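Local coordinates for protein ribose-phosphate pyrophosphokinase (Thermus thermophilus, PDB 7PN0) that probably transfers a diphosphoryl group from ATP to ribose 5-phosphate, yielding phosphoribosyl pyrophosphate (PRPP), a precursor for nucleotide synthesis, at residues L47-F58 with S80-F91; L3-R12 with I18-S29. All blocks are in the same frame, centred on the assembly; numbering follows the deposited sequence. Where two conformers were deposited one is given.

Contact 1 of 2, residues L47-F58 with S80-F91. With SO4 (sulfate ion), chain E.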
loop_
_atom_site.group_PDB
_atom_site.type_symbol
_atom_site.label_atom_id
_atom_site.label_comp_id
_atom_site.label_asym_id
_atom_site.label_seq_id
_atom_site.Cartn_x
_atom_site.Cartn_y
_atom_site.Cartn_z
ATOM N N LEU A 47 -11.968 -24.117 -1.906
ATOM C CA LEU A 47 -12.297 -23.187 -3.019
ATOM C C LEU A 47 -10.998 -22.724 -3.677
ATOM O O LEU A 47 -10.988 -21.668 -4.319
ATOM C CB LEU A 47 -13.181 -22.064 -2.470
ATOM C CG LEU A 47 -12.671 -21.406 -1.192
ATOM C CD1 LEU A 47 -11.270 -20.897 -1.424
ATOM C CD2 LEU A 47 -13.582 -20.260 -0.725
ATOM N N ARG A 48 -9.914 -23.493 -3.483
ATOM C CA ARG A 48 -8.561 -23.184 -3.992
ATOM C C ARG A 48 -8.605 -22.937 -5.503
ATOM O O ARG A 48 -9.183 -23.768 -6.231
ATOM C CB ARG A 48 -7.606 -24.333 -3.664
ATOM C CG ARG A 48 -6.147 -23.995 -3.920
ATOM C CD ARG A 48 -5.223 -25.088 -3.445
ATOM N NE ARG A 48 -5.193 -25.174 -1.983
ATOM C CZ ARG A 48 -4.290 -24.602 -1.217
ATOM N NH1 ARG A 48 -3.348 -23.836 -1.746
ATOM N NH2 ARG A 48 -4.332 -24.805 0.082
ATOM N N GLU A 49 -8.029 -21.814 -5.946
ATOM C CA GLU A 49 -7.943 -21.350 -7.357
ATOM C C GLU A 49 -9.348 -21.196 -7.933
ATOM O O GLU A 49 -9.484 -21.139 -9.183
ATOM C CB GLU A 49 -6.998 -22.194 -8.213
ATOM C CG GLU A 49 -5.629 -22.349 -7.596
ATOM C CD GLU A 49 -4.868 -21.053 -7.313
ATOM O OE1 GLU A 49 -4.267 -20.894 -6.167
ATOM O OE2 GLU A 49 -5.017 -20.134 -8.140
ATOM N N GLY A 50 -10.322 -20.959 -7.051
ATOM C CA GLY A 50 -11.721 -20.716 -7.456
ATOM C C GLY A 50 -11.948 -19.270 -7.826
ATOM O O GLY A 50 -11.194 -18.406 -7.352
ATOM N N ASP A 51 -12.937 -19.031 -8.691
ATOM C CA ASP A 51 -13.505 -17.700 -8.971
ATOM C C ASP A 51 -14.714 -17.575 -8.070
ATOM O O ASP A 51 -15.779 -18.218 -8.364
ATOM C CB ASP A 51 -13.787 -17.571 -10.464
ATOM C CG ASP A 51 -13.971 -16.162 -10.966
ATOM O OD1 ASP A 51 -13.687 -15.221 -10.214
ATOM O OD2 ASP A 51 -14.371 -16.027 -12.155
ATOM N N VAL A 52 -14.498 -16.946 -6.923
ATOM C CA VAL A 52 -15.469 -17.039 -5.827
ATOM C C VAL A 52 -16.253 -15.741 -5.729
ATOM O O VAL A 52 -15.690 -14.632 -5.821
ATOM C CB VAL A 52 -14.900 -17.565 -4.493
ATOM C CG1 VAL A 52 -13.583 -18.253 -4.530
ATOM C CG2 VAL A 52 -15.274 -16.808 -3.239
ATOM N N PHE A 53 -17.556 -15.904 -5.593
ATOM C CA PHE A 53 -18.569 -14.834 -5.549
ATOM C C PHE A 53 -19.322 -14.995 -4.234
ATOM O O PHE A 53 -19.932 -16.071 -3.923
ATOM C CB PHE A 53 -19.519 -14.948 -6.752
ATOM C CG PHE A 53 -18.849 -14.667 -8.064
ATOM C CD1 PHE A 53 -18.074 -15.622 -8.695
ATOM C CD2 PHE A 53 -18.879 -13.387 -8.608
ATOM C CE1 PHE A 53 -17.392 -15.339 -9.868
ATOM C CE2 PHE A 53 -18.207 -13.111 -9.793
ATOM C CZ PHE A 53 -17.475 -14.093 -10.421
ATOM N N ILE A 54 -19.341 -13.944 -3.443
ATOM C CA ILE A 54 -19.948 -14.060 -2.091
ATOM C C ILE A 54 -21.085 -13.077 -2.074
ATOM O O ILE A 54 -20.817 -11.887 -2.270
ATOM C CB ILE A 54 -18.952 -13.806 -0.965
ATOM C CG1 ILE A 54 -17.809 -14.804 -0.971
ATOM C CG2 ILE A 54 -19.625 -13.704 0.390
ATOM C CD1 ILE A 54 -16.560 -14.184 -0.409
ATOM N N VAL A 55 -22.298 -13.566 -1.842
ATOM C CA VAL A 55 -23.520 -12.711 -1.835
ATOM C C VAL A 55 -23.828 -12.210 -0.413
ATOM O O VAL A 55 -24.097 -13.001 0.524
ATOM C CB VAL A 55 -24.715 -13.472 -2.437
ATOM C CG1 VAL A 55 -25.936 -12.611 -2.579
ATOM C CG2 VAL A 55 -24.362 -14.075 -3.788
ATOM N N GLN A 56 -23.977 -10.906 -0.274
ATOM C CA GLN A 56 -24.437 -10.302 1.012
ATOM C C GLN A 56 -25.061 -8.947 0.738
ATOM O O GLN A 56 -24.398 -8.112 0.106
ATOM C CB GLN A 56 -23.273 -10.155 1.987
ATOM C CG GLN A 56 -23.737 -9.749 3.375
ATOM C CD GLN A 56 -24.078 -10.958 4.206
ATOM O OE1 GLN A 56 -24.963 -11.755 3.873
ATOM N NE2 GLN A 56 -23.342 -11.128 5.281
ATOM N N SER A 57 -26.306 -8.738 1.194
ATOM C CA SER A 57 -26.973 -7.415 1.163
ATOM C C SER A 57 -26.867 -6.779 2.545
ATOM O O SER A 57 -26.799 -7.509 3.562
ATOM C CB SER A 57 -28.399 -7.499 0.673
ATOM O OG SER A 57 -28.404 -7.683 -0.720
ATOM N N PHE A 58 -26.866 -5.443 2.583
ATOM C CA PHE A 58 -26.733 -4.643 3.816
ATOM C C PHE A 58 -28.122 -4.423 4.408
ATOM O O PHE A 58 -28.637 -3.310 4.359
ATOM C CB PHE A 58 -26.033 -3.324 3.502
ATOM C CG PHE A 58 -24.544 -3.439 3.384
ATOM C CD1 PHE A 58 -23.959 -4.197 2.382
ATOM C CD2 PHE A 58 -23.717 -2.831 4.313
ATOM C CE1 PHE A 58 -22.584 -4.369 2.318
ATOM C CE2 PHE A 58 -22.336 -2.973 4.210
ATOM C CZ PHE A 58 -21.781 -3.693 3.177
ATOM N N SER A 80 -6.963 -19.455 -0.440
ATOM C CA SER A 80 -6.280 -19.536 -1.757
ATOM C C SER A 80 -7.275 -19.561 -2.928
ATOM O O SER A 80 -6.961 -20.119 -3.964
ATOM C CB SER A 80 -5.316 -20.717 -1.819
ATOM O OG SER A 80 -4.324 -20.613 -0.803
ATOM N N ALA A 81 -8.393 -18.862 -2.808
ATOM C CA ALA A 81 -9.221 -18.456 -3.951
ATOM C C ALA A 81 -8.354 -17.729 -4.994
ATOM O O ALA A 81 -7.480 -16.990 -4.600
ATOM C CB ALA A 81 -10.336 -17.582 -3.487
ATOM N N ALA A 82 -8.637 -17.897 -6.283
ATOM C CA ALA A 82 -7.929 -17.175 -7.376
ATOM C C ALA A 82 -8.430 -15.739 -7.392
ATOM O O ALA A 82 -7.648 -14.818 -7.653
ATOM C CB ALA A 82 -8.168 -17.820 -8.710
ATOM N N ARG A 83 -9.738 -15.575 -7.220
ATOM C CA ARG A 83 -10.382 -14.256 -7.351
ATOM C C ARG A 83 -11.555 -14.266 -6.392
ATOM O O ARG A 83 -12.243 -15.328 -6.280
ATOM C CB ARG A 83 -10.831 -13.929 -8.768
ATOM C CG ARG A 83 -11.268 -12.474 -8.891
ATOM C CD ARG A 83 -11.418 -12.047 -10.332
ATOM N NE ARG A 83 -12.385 -12.863 -11.076
ATOM C CZ ARG A 83 -12.686 -12.647 -12.355
ATOM N NH1 ARG A 83 -13.532 -13.435 -12.983
ATOM N NH2 ARG A 83 -12.157 -11.612 -12.993
ATOM N N VAL A 84 -11.777 -13.133 -5.738
ATOM C CA VAL A 84 -12.937 -12.958 -4.823
ATOM C C VAL A 84 -13.745 -11.718 -5.225
ATOM O O VAL A 84 -13.193 -10.620 -5.254
ATOM C CB VAL A 84 -12.481 -12.893 -3.359
ATOM C CG1 VAL A 84 -13.658 -12.630 -2.443
ATOM C CG2 VAL A 84 -11.766 -14.147 -2.935
ATOM N N THR A 85 -15.024 -11.926 -5.545
ATOM C CA THR A 85 -15.972 -10.836 -5.839
ATOM C C THR A 85 -16.965 -10.716 -4.686
ATOM O O THR A 85 -17.631 -11.757 -4.341
ATOM C CB THR A 85 -16.697 -11.098 -7.159
ATOM O OG1 THR A 85 -15.732 -11.209 -8.217
ATOM C CG2 THR A 85 -17.748 -10.041 -7.430
ATOM N N ALA A 86 -17.132 -9.502 -4.173
ATOM C CA ALA A 86 -18.211 -9.150 -3.239
ATOM C C ALA A 86 -19.445 -8.883 -4.098
ATOM O O ALA A 86 -19.497 -7.869 -4.774
ATOM C CB ALA A 86 -17.896 -7.964 -2.374
ATOM N N VAL A 87 -20.417 -9.775 -4.023
ATOM C CA VAL A 87 -21.746 -9.548 -4.640
ATOM C C VAL A 87 -22.630 -8.913 -3.572
ATOM O O VAL A 87 -23.010 -9.577 -2.612
ATOM C CB VAL A 87 -22.343 -10.826 -5.231
ATOM C CG1 VAL A 87 -23.662 -10.507 -5.887
ATOM C CG2 VAL A 87 -21.371 -11.469 -6.217
ATOM N N ILE A 88 -22.912 -7.641 -3.745
ATOM C CA ILE A 88 -23.610 -6.805 -2.737
ATOM C C ILE A 88 -24.829 -6.273 -3.451
ATOM O O ILE A 88 -24.798 -5.181 -4.013
ATOM C CB ILE A 88 -22.725 -5.650 -2.215
ATOM C CG1 ILE A 88 -21.395 -6.184 -1.684
ATOM C CG2 ILE A 88 -23.497 -4.855 -1.183
ATOM C CD1 ILE A 88 -20.428 -5.080 -1.274
ATOM N N PRO A 89 -25.943 -7.024 -3.446
ATOM C CA PRO A 89 -27.118 -6.605 -4.212
ATOM C C PRO A 89 -27.686 -5.280 -3.704
ATOM O O PRO A 89 -28.026 -4.453 -4.537
ATOM C CB PRO A 89 -28.104 -7.771 -4.062
ATOM C CG PRO A 89 -27.239 -8.922 -3.718
ATOM C CD PRO A 89 -26.098 -8.370 -2.869
ATOM N N TYR A 90 -27.689 -5.052 -2.392
ATOM C CA TYR A 90 -28.102 -3.761 -1.804
ATOM C C TYR A 90 -26.987 -3.227 -0.900
ATOM O O TYR A 90 -26.751 -3.797 0.131
ATOM C CB TYR A 90 -29.390 -3.863 -1.010
ATOM C CG TYR A 90 -29.792 -2.597 -0.280
ATOM C CD1 TYR A 90 -29.801 -1.366 -0.920
ATOM C CD2 TYR A 90 -30.099 -2.616 1.072
ATOM C CE1 TYR A 90 -30.120 -0.193 -0.236
ATOM C CE2 TYR A 90 -30.435 -1.463 1.771
ATOM C CZ TYR A 90 -30.432 -0.244 1.114
ATOM O OH TYR A 90 -30.801 0.888 1.778
ATOM N N PHE A 91 -26.406 -2.111 -1.302
ATOM C CA PHE A 91 -25.308 -1.441 -0.577
ATOM C C PHE A 91 -25.925 -0.226 0.118
ATOM O O PHE A 91 -25.922 0.863 -0.460
ATOM C CB PHE A 91 -24.168 -1.069 -1.516
ATOM C CG PHE A 91 -22.993 -0.454 -0.818
ATOM C CD1 PHE A 91 -22.635 -0.828 0.479
ATOM C CD2 PHE A 91 -22.246 0.533 -1.428
ATOM C CE1 PHE A 91 -21.531 -0.288 1.108
ATOM C CE2 PHE A 91 -21.145 1.087 -0.781
ATOM C CZ PHE A 91 -20.777 0.662 0.472
HETATM S S SO4 E . -7.602 -26.656 0.600
HETATM O O1 SO4 E . -7.640 -26.365 -0.765
HETATM O O2 SO4 E . -8.351 -27.859 0.873
HETATM O O3 SO4 E . -6.253 -26.878 1.030
HETATM O O4 SO4 E . -8.206 -25.574 1.353
HETATM O O HOH W 1 -14.464 -13.615 -8.085
#
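The Phe53 ring runs alongside Thr85, its CD2 3.5 Å from Thr85 CB, while Val87 CG2 abuts the ring's edge near its plane; the phenyl group thus fills the notch these two side chains leave. Over one face of the ring, toward its rim, sits a water that accepts from Thr85 OG1 and donates to Asp51 OD1 and Val52 O. Two residues earlier on each strand, Arg83 bends at chi3 (58°), which swings its guanidinium beside the Asp51 carboxylate: Arg83 NE reaches Asp51 OD1 at 2.8 Å. The acceptor lies in the guanidinium plane, whereas the donor stands 31° out of the carboxylate plane. Arg83 NH2 also forms a salt bridge to Glu49 of one neighbouring subunit.

The five parallel bridges, Asp51 with Arg83 through Val55 with Val87, belong to a beta-alpha-beta unit whose connecting helix 62-78 covers the sheet face bearing Val52, Ile54, Val84 and Ala86. There Ile54 CD1 meets Val84 CG1, and Ile54 also packs on Leu69 and Val73 of the helix. The small Ala81 methyl lodges in a corner: Val52 CG1 presses on Ala81 CB at 3.5 Å, closer than usual carbon contact, and Leu47 CD1 lies 4.0 Å from the same Ala81 CB. The face bearing Phe53 and Val87 receives Ile297 and Phe290 of helix 287-299; here Val55 CG1 meets Pro89 CG at 4.1 Å.

Beyond the strands, the edge of Phe91 points into the face of Phe58 in a T-shaped stack, with ring centroids 5.2 Å apart and planes at 71°. At the other end Ser80 CB lies over the rim of one face of the Arg48 guanidinium, while Arg48 NE and NH2 hydrogen-bond to O1 and O3 of a sulfate, probably from the crystallisation liquor. Arg48 NH2 additionally pairs with Asp142 of a different neighbouring subunit.

Contact 2 of 2, residues L3-R12 with I18-S29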
loop_
_atom_site.group_PDB
_atom_site.type_symbol
_atom_site.label_atom_id
_atom_site.label_comp_id
_atom_site.label_asym_id
_atom_site.label_seq_id
_atom_site.Cartn_x
_atom_site.Cartn_y
_atom_site.Cartn_z
ATOM N N LEU A 3 -16.065 -21.799 -11.060
ATOM C CA LEU A 3 -16.983 -20.756 -10.582
ATOM C C LEU A 3 -17.656 -21.257 -9.294
ATOM O O LEU A 3 -18.312 -22.286 -9.318
ATOM C CB LEU A 3 -17.974 -20.512 -11.719
ATOM C CG LEU A 3 -19.127 -19.559 -11.414
ATOM C CD1 LEU A 3 -18.629 -18.234 -10.875
ATOM C CD2 LEU A 3 -19.945 -19.332 -12.681
ATOM N N LEU A 4 -17.546 -20.529 -8.199
ATOM C CA LEU A 4 -18.035 -20.945 -6.877
ATOM C C LEU A 4 -18.840 -19.807 -6.262
ATOM O O LEU A 4 -18.367 -18.640 -6.227
ATOM C CB LEU A 4 -16.842 -21.299 -6.007
ATOM C CG LEU A 4 -15.951 -22.455 -6.496
ATOM C CD1 LEU A 4 -14.843 -22.709 -5.487
ATOM C CD2 LEU A 4 -16.757 -23.741 -6.666
ATOM N N ILE A 5 -20.031 -20.121 -5.767
ATOM C CA ILE A 5 -20.904 -19.066 -5.208
ATOM C C ILE A 5 -21.229 -19.451 -3.771
ATOM O O ILE A 5 -21.453 -20.654 -3.506
ATOM C CB ILE A 5 -22.114 -18.792 -6.126
ATOM C CG1 ILE A 5 -23.087 -17.799 -5.510
ATOM C CG2 ILE A 5 -22.807 -20.051 -6.617
ATOM C CD1 ILE A 5 -23.879 -17.044 -6.550
ATOM N N PHE A 6 -21.118 -18.470 -2.872
ATOM C CA PHE A 6 -21.436 -18.596 -1.433
ATOM C C PHE A 6 -22.334 -17.453 -1.002
ATOM O O PHE A 6 -22.439 -16.451 -1.721
ATOM C CB PHE A 6 -20.155 -18.605 -0.598
ATOM C CG PHE A 6 -19.162 -19.650 -1.035
ATOM C CD1 PHE A 6 -18.241 -19.385 -2.026
ATOM C CD2 PHE A 6 -19.137 -20.894 -0.424
ATOM C CE1 PHE A 6 -17.349 -20.367 -2.438
ATOM C CE2 PHE A 6 -18.209 -21.841 -0.804
ATOM C CZ PHE A 6 -17.341 -21.594 -1.826
ATOM N N SER A 7 -22.912 -17.576 0.195
ATOM C CA SER A 7 -23.895 -16.616 0.740
ATOM C C SER A 7 -23.526 -16.354 2.188
ATOM O O SER A 7 -23.113 -17.293 2.881
ATOM C CB SER A 7 -25.305 -17.135 0.600
ATOM O OG SER A 7 -26.276 -16.231 1.125
ATOM N N GLY A 8 -23.680 -15.116 2.616
ATOM C CA GLY A 8 -23.815 -14.801 4.040
ATOM C C GLY A 8 -25.241 -15.055 4.489
ATOM O O GLY A 8 -25.969 -15.749 3.741
ATOM N N GLN A 9 -25.631 -14.535 5.659
ATOM C CA GLN A 9 -26.961 -14.813 6.280
ATOM C C GLN A 9 -28.003 -13.809 5.778
ATOM O O GLN A 9 -29.207 -14.069 5.958
ATOM C CB GLN A 9 -26.898 -14.793 7.810
ATOM C CG GLN A 9 -25.897 -15.784 8.377
ATOM C CD GLN A 9 -25.988 -15.936 9.876
ATOM O OE1 GLN A 9 -25.552 -16.941 10.432
ATOM N NE2 GLN A 9 -26.593 -14.964 10.537
ATOM N N SER A 10 -27.588 -12.736 5.111
ATOM C CA SER A 10 -28.497 -11.629 4.736
ATOM C C SER A 10 -29.580 -12.096 3.733
ATOM O O SER A 10 -30.728 -11.687 3.916
ATOM C CB SER A 10 -27.728 -10.440 4.196
ATOM O OG SER A 10 -27.123 -10.758 2.929
ATOM N N ASN A 11 -29.229 -12.792 2.664
ATOM C CA ASN A 11 -30.172 -13.081 1.556
ATOM C C ASN A 11 -29.845 -14.427 0.910
ATOM O O ASN A 11 -29.543 -14.512 -0.295
ATOM C CB ASN A 11 -30.221 -11.911 0.578
ATOM C CG ASN A 11 -31.495 -11.925 -0.240
ATOM O OD1 ASN A 11 -32.240 -12.911 -0.218
ATOM N ND2 ASN A 11 -31.748 -10.848 -0.966
ATOM N N ARG A 12 -29.862 -15.475 1.722
ATOM C CA ARG A 12 -29.537 -16.831 1.242
ATOM C C ARG A 12 -30.501 -17.229 0.118
ATOM O O ARG A 12 -30.082 -17.782 -0.875
ATOM C CB ARG A 12 -29.571 -17.814 2.411
ATOM C CG ARG A 12 -29.123 -19.208 2.025
ATOM C CD ARG A 12 -29.163 -20.126 3.227
ATOM N NE ARG A 12 -29.028 -21.518 2.827
ATOM C CZ ARG A 12 -27.870 -22.120 2.561
ATOM N NH1 ARG A 12 -26.726 -21.450 2.647
ATOM N NH2 ARG A 12 -27.859 -23.399 2.221
ATOM N N ILE A 18 -29.596 -17.394 -7.521
ATOM C CA ILE A 18 -28.460 -17.080 -8.422
ATOM C C ILE A 18 -27.715 -18.378 -8.775
ATOM O O ILE A 18 -27.491 -18.605 -9.982
ATOM C CB ILE A 18 -27.537 -16.032 -7.785
ATOM C CG1 ILE A 18 -28.242 -14.674 -7.652
ATOM C CG2 ILE A 18 -26.272 -15.962 -8.611
ATOM C CD1 ILE A 18 -27.529 -13.649 -6.784
ATOM N N ALA A 19 -27.289 -19.180 -7.791
ATOM C CA ALA A 19 -26.564 -20.449 -8.035
ATOM C C ALA A 19 -27.390 -21.357 -8.969
ATOM O O ALA A 19 -26.839 -21.920 -9.921
ATOM C CB ALA A 19 -26.298 -21.167 -6.756
ATOM N N GLU A 20 -28.672 -21.519 -8.651
ATOM C CA GLU A 20 -29.597 -22.397 -9.414
ATOM C C GLU A 20 -29.676 -21.905 -10.860
ATOM O O GLU A 20 -29.520 -22.762 -11.745
ATOM C CB GLU A 20 -30.930 -22.496 -8.667
ATOM C CG GLU A 20 -30.835 -23.410 -7.450
ATOM C CD GLU A 20 -31.998 -23.416 -6.455
ATOM O OE1 GLU A 20 -31.898 -24.161 -5.442
ATOM O OE2 GLU A 20 -33.018 -22.694 -6.683
ATOM N N ALA A 21 -29.758 -20.587 -11.092
ATOM C CA ALA A 21 -29.831 -19.975 -12.429
ATOM C C ALA A 21 -28.506 -20.228 -13.155
ATOM O O ALA A 21 -28.550 -20.327 -14.370
ATOM C CB ALA A 21 -30.158 -18.507 -12.354
ATOM N N LEU A 22 -27.386 -20.414 -12.439
ATOM C CA LEU A 22 -26.068 -20.745 -13.076
ATOM C C LEU A 22 -25.967 -22.268 -13.296
ATOM O O LEU A 22 -24.977 -22.688 -13.830
ATOM C CB LEU A 22 -24.931 -20.265 -12.153
ATOM C CG LEU A 22 -24.758 -18.750 -12.000
ATOM C CD1 LEU A 22 -23.911 -18.432 -10.800
ATOM C CD2 LEU A 22 -24.146 -18.154 -13.238
ATOM N N GLY A 23 -26.905 -23.074 -12.789
ATOM C CA GLY A 23 -26.840 -24.547 -12.822
ATOM C C GLY A 23 -25.807 -25.081 -11.846
ATOM O O GLY A 23 -25.249 -26.171 -12.103
ATOM N N LEU A 24 -25.570 -24.361 -10.746
ATOM C CA LEU A 24 -24.485 -24.673 -9.777
ATOM C C LEU A 24 -25.097 -24.829 -8.404
ATOM O O LEU A 24 -26.131 -24.259 -8.122
ATOM C CB LEU A 24 -23.465 -23.532 -9.770
ATOM C CG LEU A 24 -22.634 -23.388 -11.029
ATOM C CD1 LEU A 24 -21.682 -22.190 -10.916
ATOM C CD2 LEU A 24 -21.854 -24.653 -11.294
ATOM N N PRO A 25 -24.492 -25.609 -7.499
ATOM C CA PRO A 25 -24.974 -25.659 -6.132
ATOM C C PRO A 25 -24.515 -24.384 -5.409
ATOM O O PRO A 25 -23.568 -23.750 -5.845
ATOM C CB PRO A 25 -24.299 -26.949 -5.633
ATOM C CG PRO A 25 -22.973 -26.937 -6.350
ATOM C CD PRO A 25 -23.327 -26.463 -7.738
ATOM N N LEU A 26 -25.224 -23.979 -4.370
ATOM C CA LEU A 26 -24.726 -22.934 -3.447
ATOM C C LEU A 26 -23.615 -23.541 -2.601
ATOM O O LEU A 26 -23.842 -24.597 -1.933
ATOM C CB LEU A 26 -25.876 -22.440 -2.571
ATOM C CG LEU A 26 -25.866 -20.986 -2.085
ATOM C CD1 LEU A 26 -25.914 -20.906 -0.590
ATOM C CD2 LEU A 26 -24.799 -20.098 -2.670
ATOM N N GLY A 27 -22.416 -22.978 -2.685
ATOM C CA GLY A 27 -21.269 -23.453 -1.905
ATOM C C GLY A 27 -21.596 -23.566 -0.428
ATOM O O GLY A 27 -22.419 -22.795 0.065
ATOM N N LYS A 28 -20.973 -24.512 0.277
ATOM C CA LYS A 28 -21.246 -24.768 1.707
ATOM C C LYS A 28 -20.325 -23.886 2.556
ATOM O O LYS A 28 -19.074 -24.029 2.478
ATOM C CB LYS A 28 -21.090 -26.260 2.044
ATOM C CG LYS A 28 -22.209 -27.142 1.502
ATOM C CD LYS A 28 -21.936 -28.656 1.619
ATOM C CE LYS A 28 -21.665 -29.357 0.289
ATOM N NZ LYS A 28 -20.263 -29.175 -0.193
ATOM N N SER A 29 -20.902 -22.996 3.344
ATOM C CA SER A 29 -20.118 -22.224 4.344
ATOM C C SER A 29 -20.936 -22.078 5.609
ATOM O O SER A 29 -22.174 -21.959 5.485
ATOM C CB SER A 29 -19.723 -20.871 3.818
ATOM O OG SER A 29 -20.861 -20.159 3.374
HETATM O O HOH W 2 -20.910 -22.943 -6.022
HETATM O O HOH W 3 -22.546 -20.291 1.377
#
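Ile5 overlaps Ala19 with one branch and Leu26 with the other: in the conformer given, Ile5 CG2 lies 3.7 Å from Ala19 CB, and Ile5 CG1 lies 4.0 Å from Leu26 CD2. With CG1 anti to the backbone N (chi1 175°), CD1 of this conformer extends toward Ile18. The Leu3 and Leu24 side chains cross nearly perpendicularly, Leu3 CG 3.7 Å from Leu24 CD1. At the far end, the extended Arg12 places one face of its guanidinium against Leu26, with NH1 3.4 Å from Leu26 CD1.

Phe6 CE2 rests 3.6 Å from Gly27 CA, and a side chain on Gly27 would collide with this ring. Tyr43 meets the same ring edge-to-face. An alanine in place of Phe6 would probably open a gap beside Gly27 and leave the Tyr43 ring without its aromatic partner.

Gly27 N donates to Ile5 O at 2.6 Å. Two waters spread the pairing on either side of this bond: one links Ile5 N to Pro25 O, the other Ser7 N to Gly27 O, also touching Ser29 OG. The returning chain thus runs in the same general direction along the strand's edge, paired largely through water, and then diverges. Strand 3-7 is an edge strand of the parallel sheet in the PRTase-like N-terminal domain, and helix 12-21, closed by a Schellman motif at Gly23, packs on it through Ile18 and Ala19.

From the N terminus, the chain leaves strand 3-7, runs through helix 12-21, and in contact 2 comes back to that strand's edge by residue 29. Contact 1 opens later and closes the longer excursion from strand 51-55 through helix 62-78 to strand 83-88. The two are in series, neither nested nor crossed. They nevertheless join in space, their centres 10 Å apart, because strand 51-55 lies between 3-7 and 83-88 in one parallel sheet. Leu3 packs on Phe53, and Ser10 OG probably hydrogen-bonds to both Gln56 OE1 and Ser57 N. Together they tie the edge strand 3-7 and its helix to the neighbouring strands of the N-terminal domain.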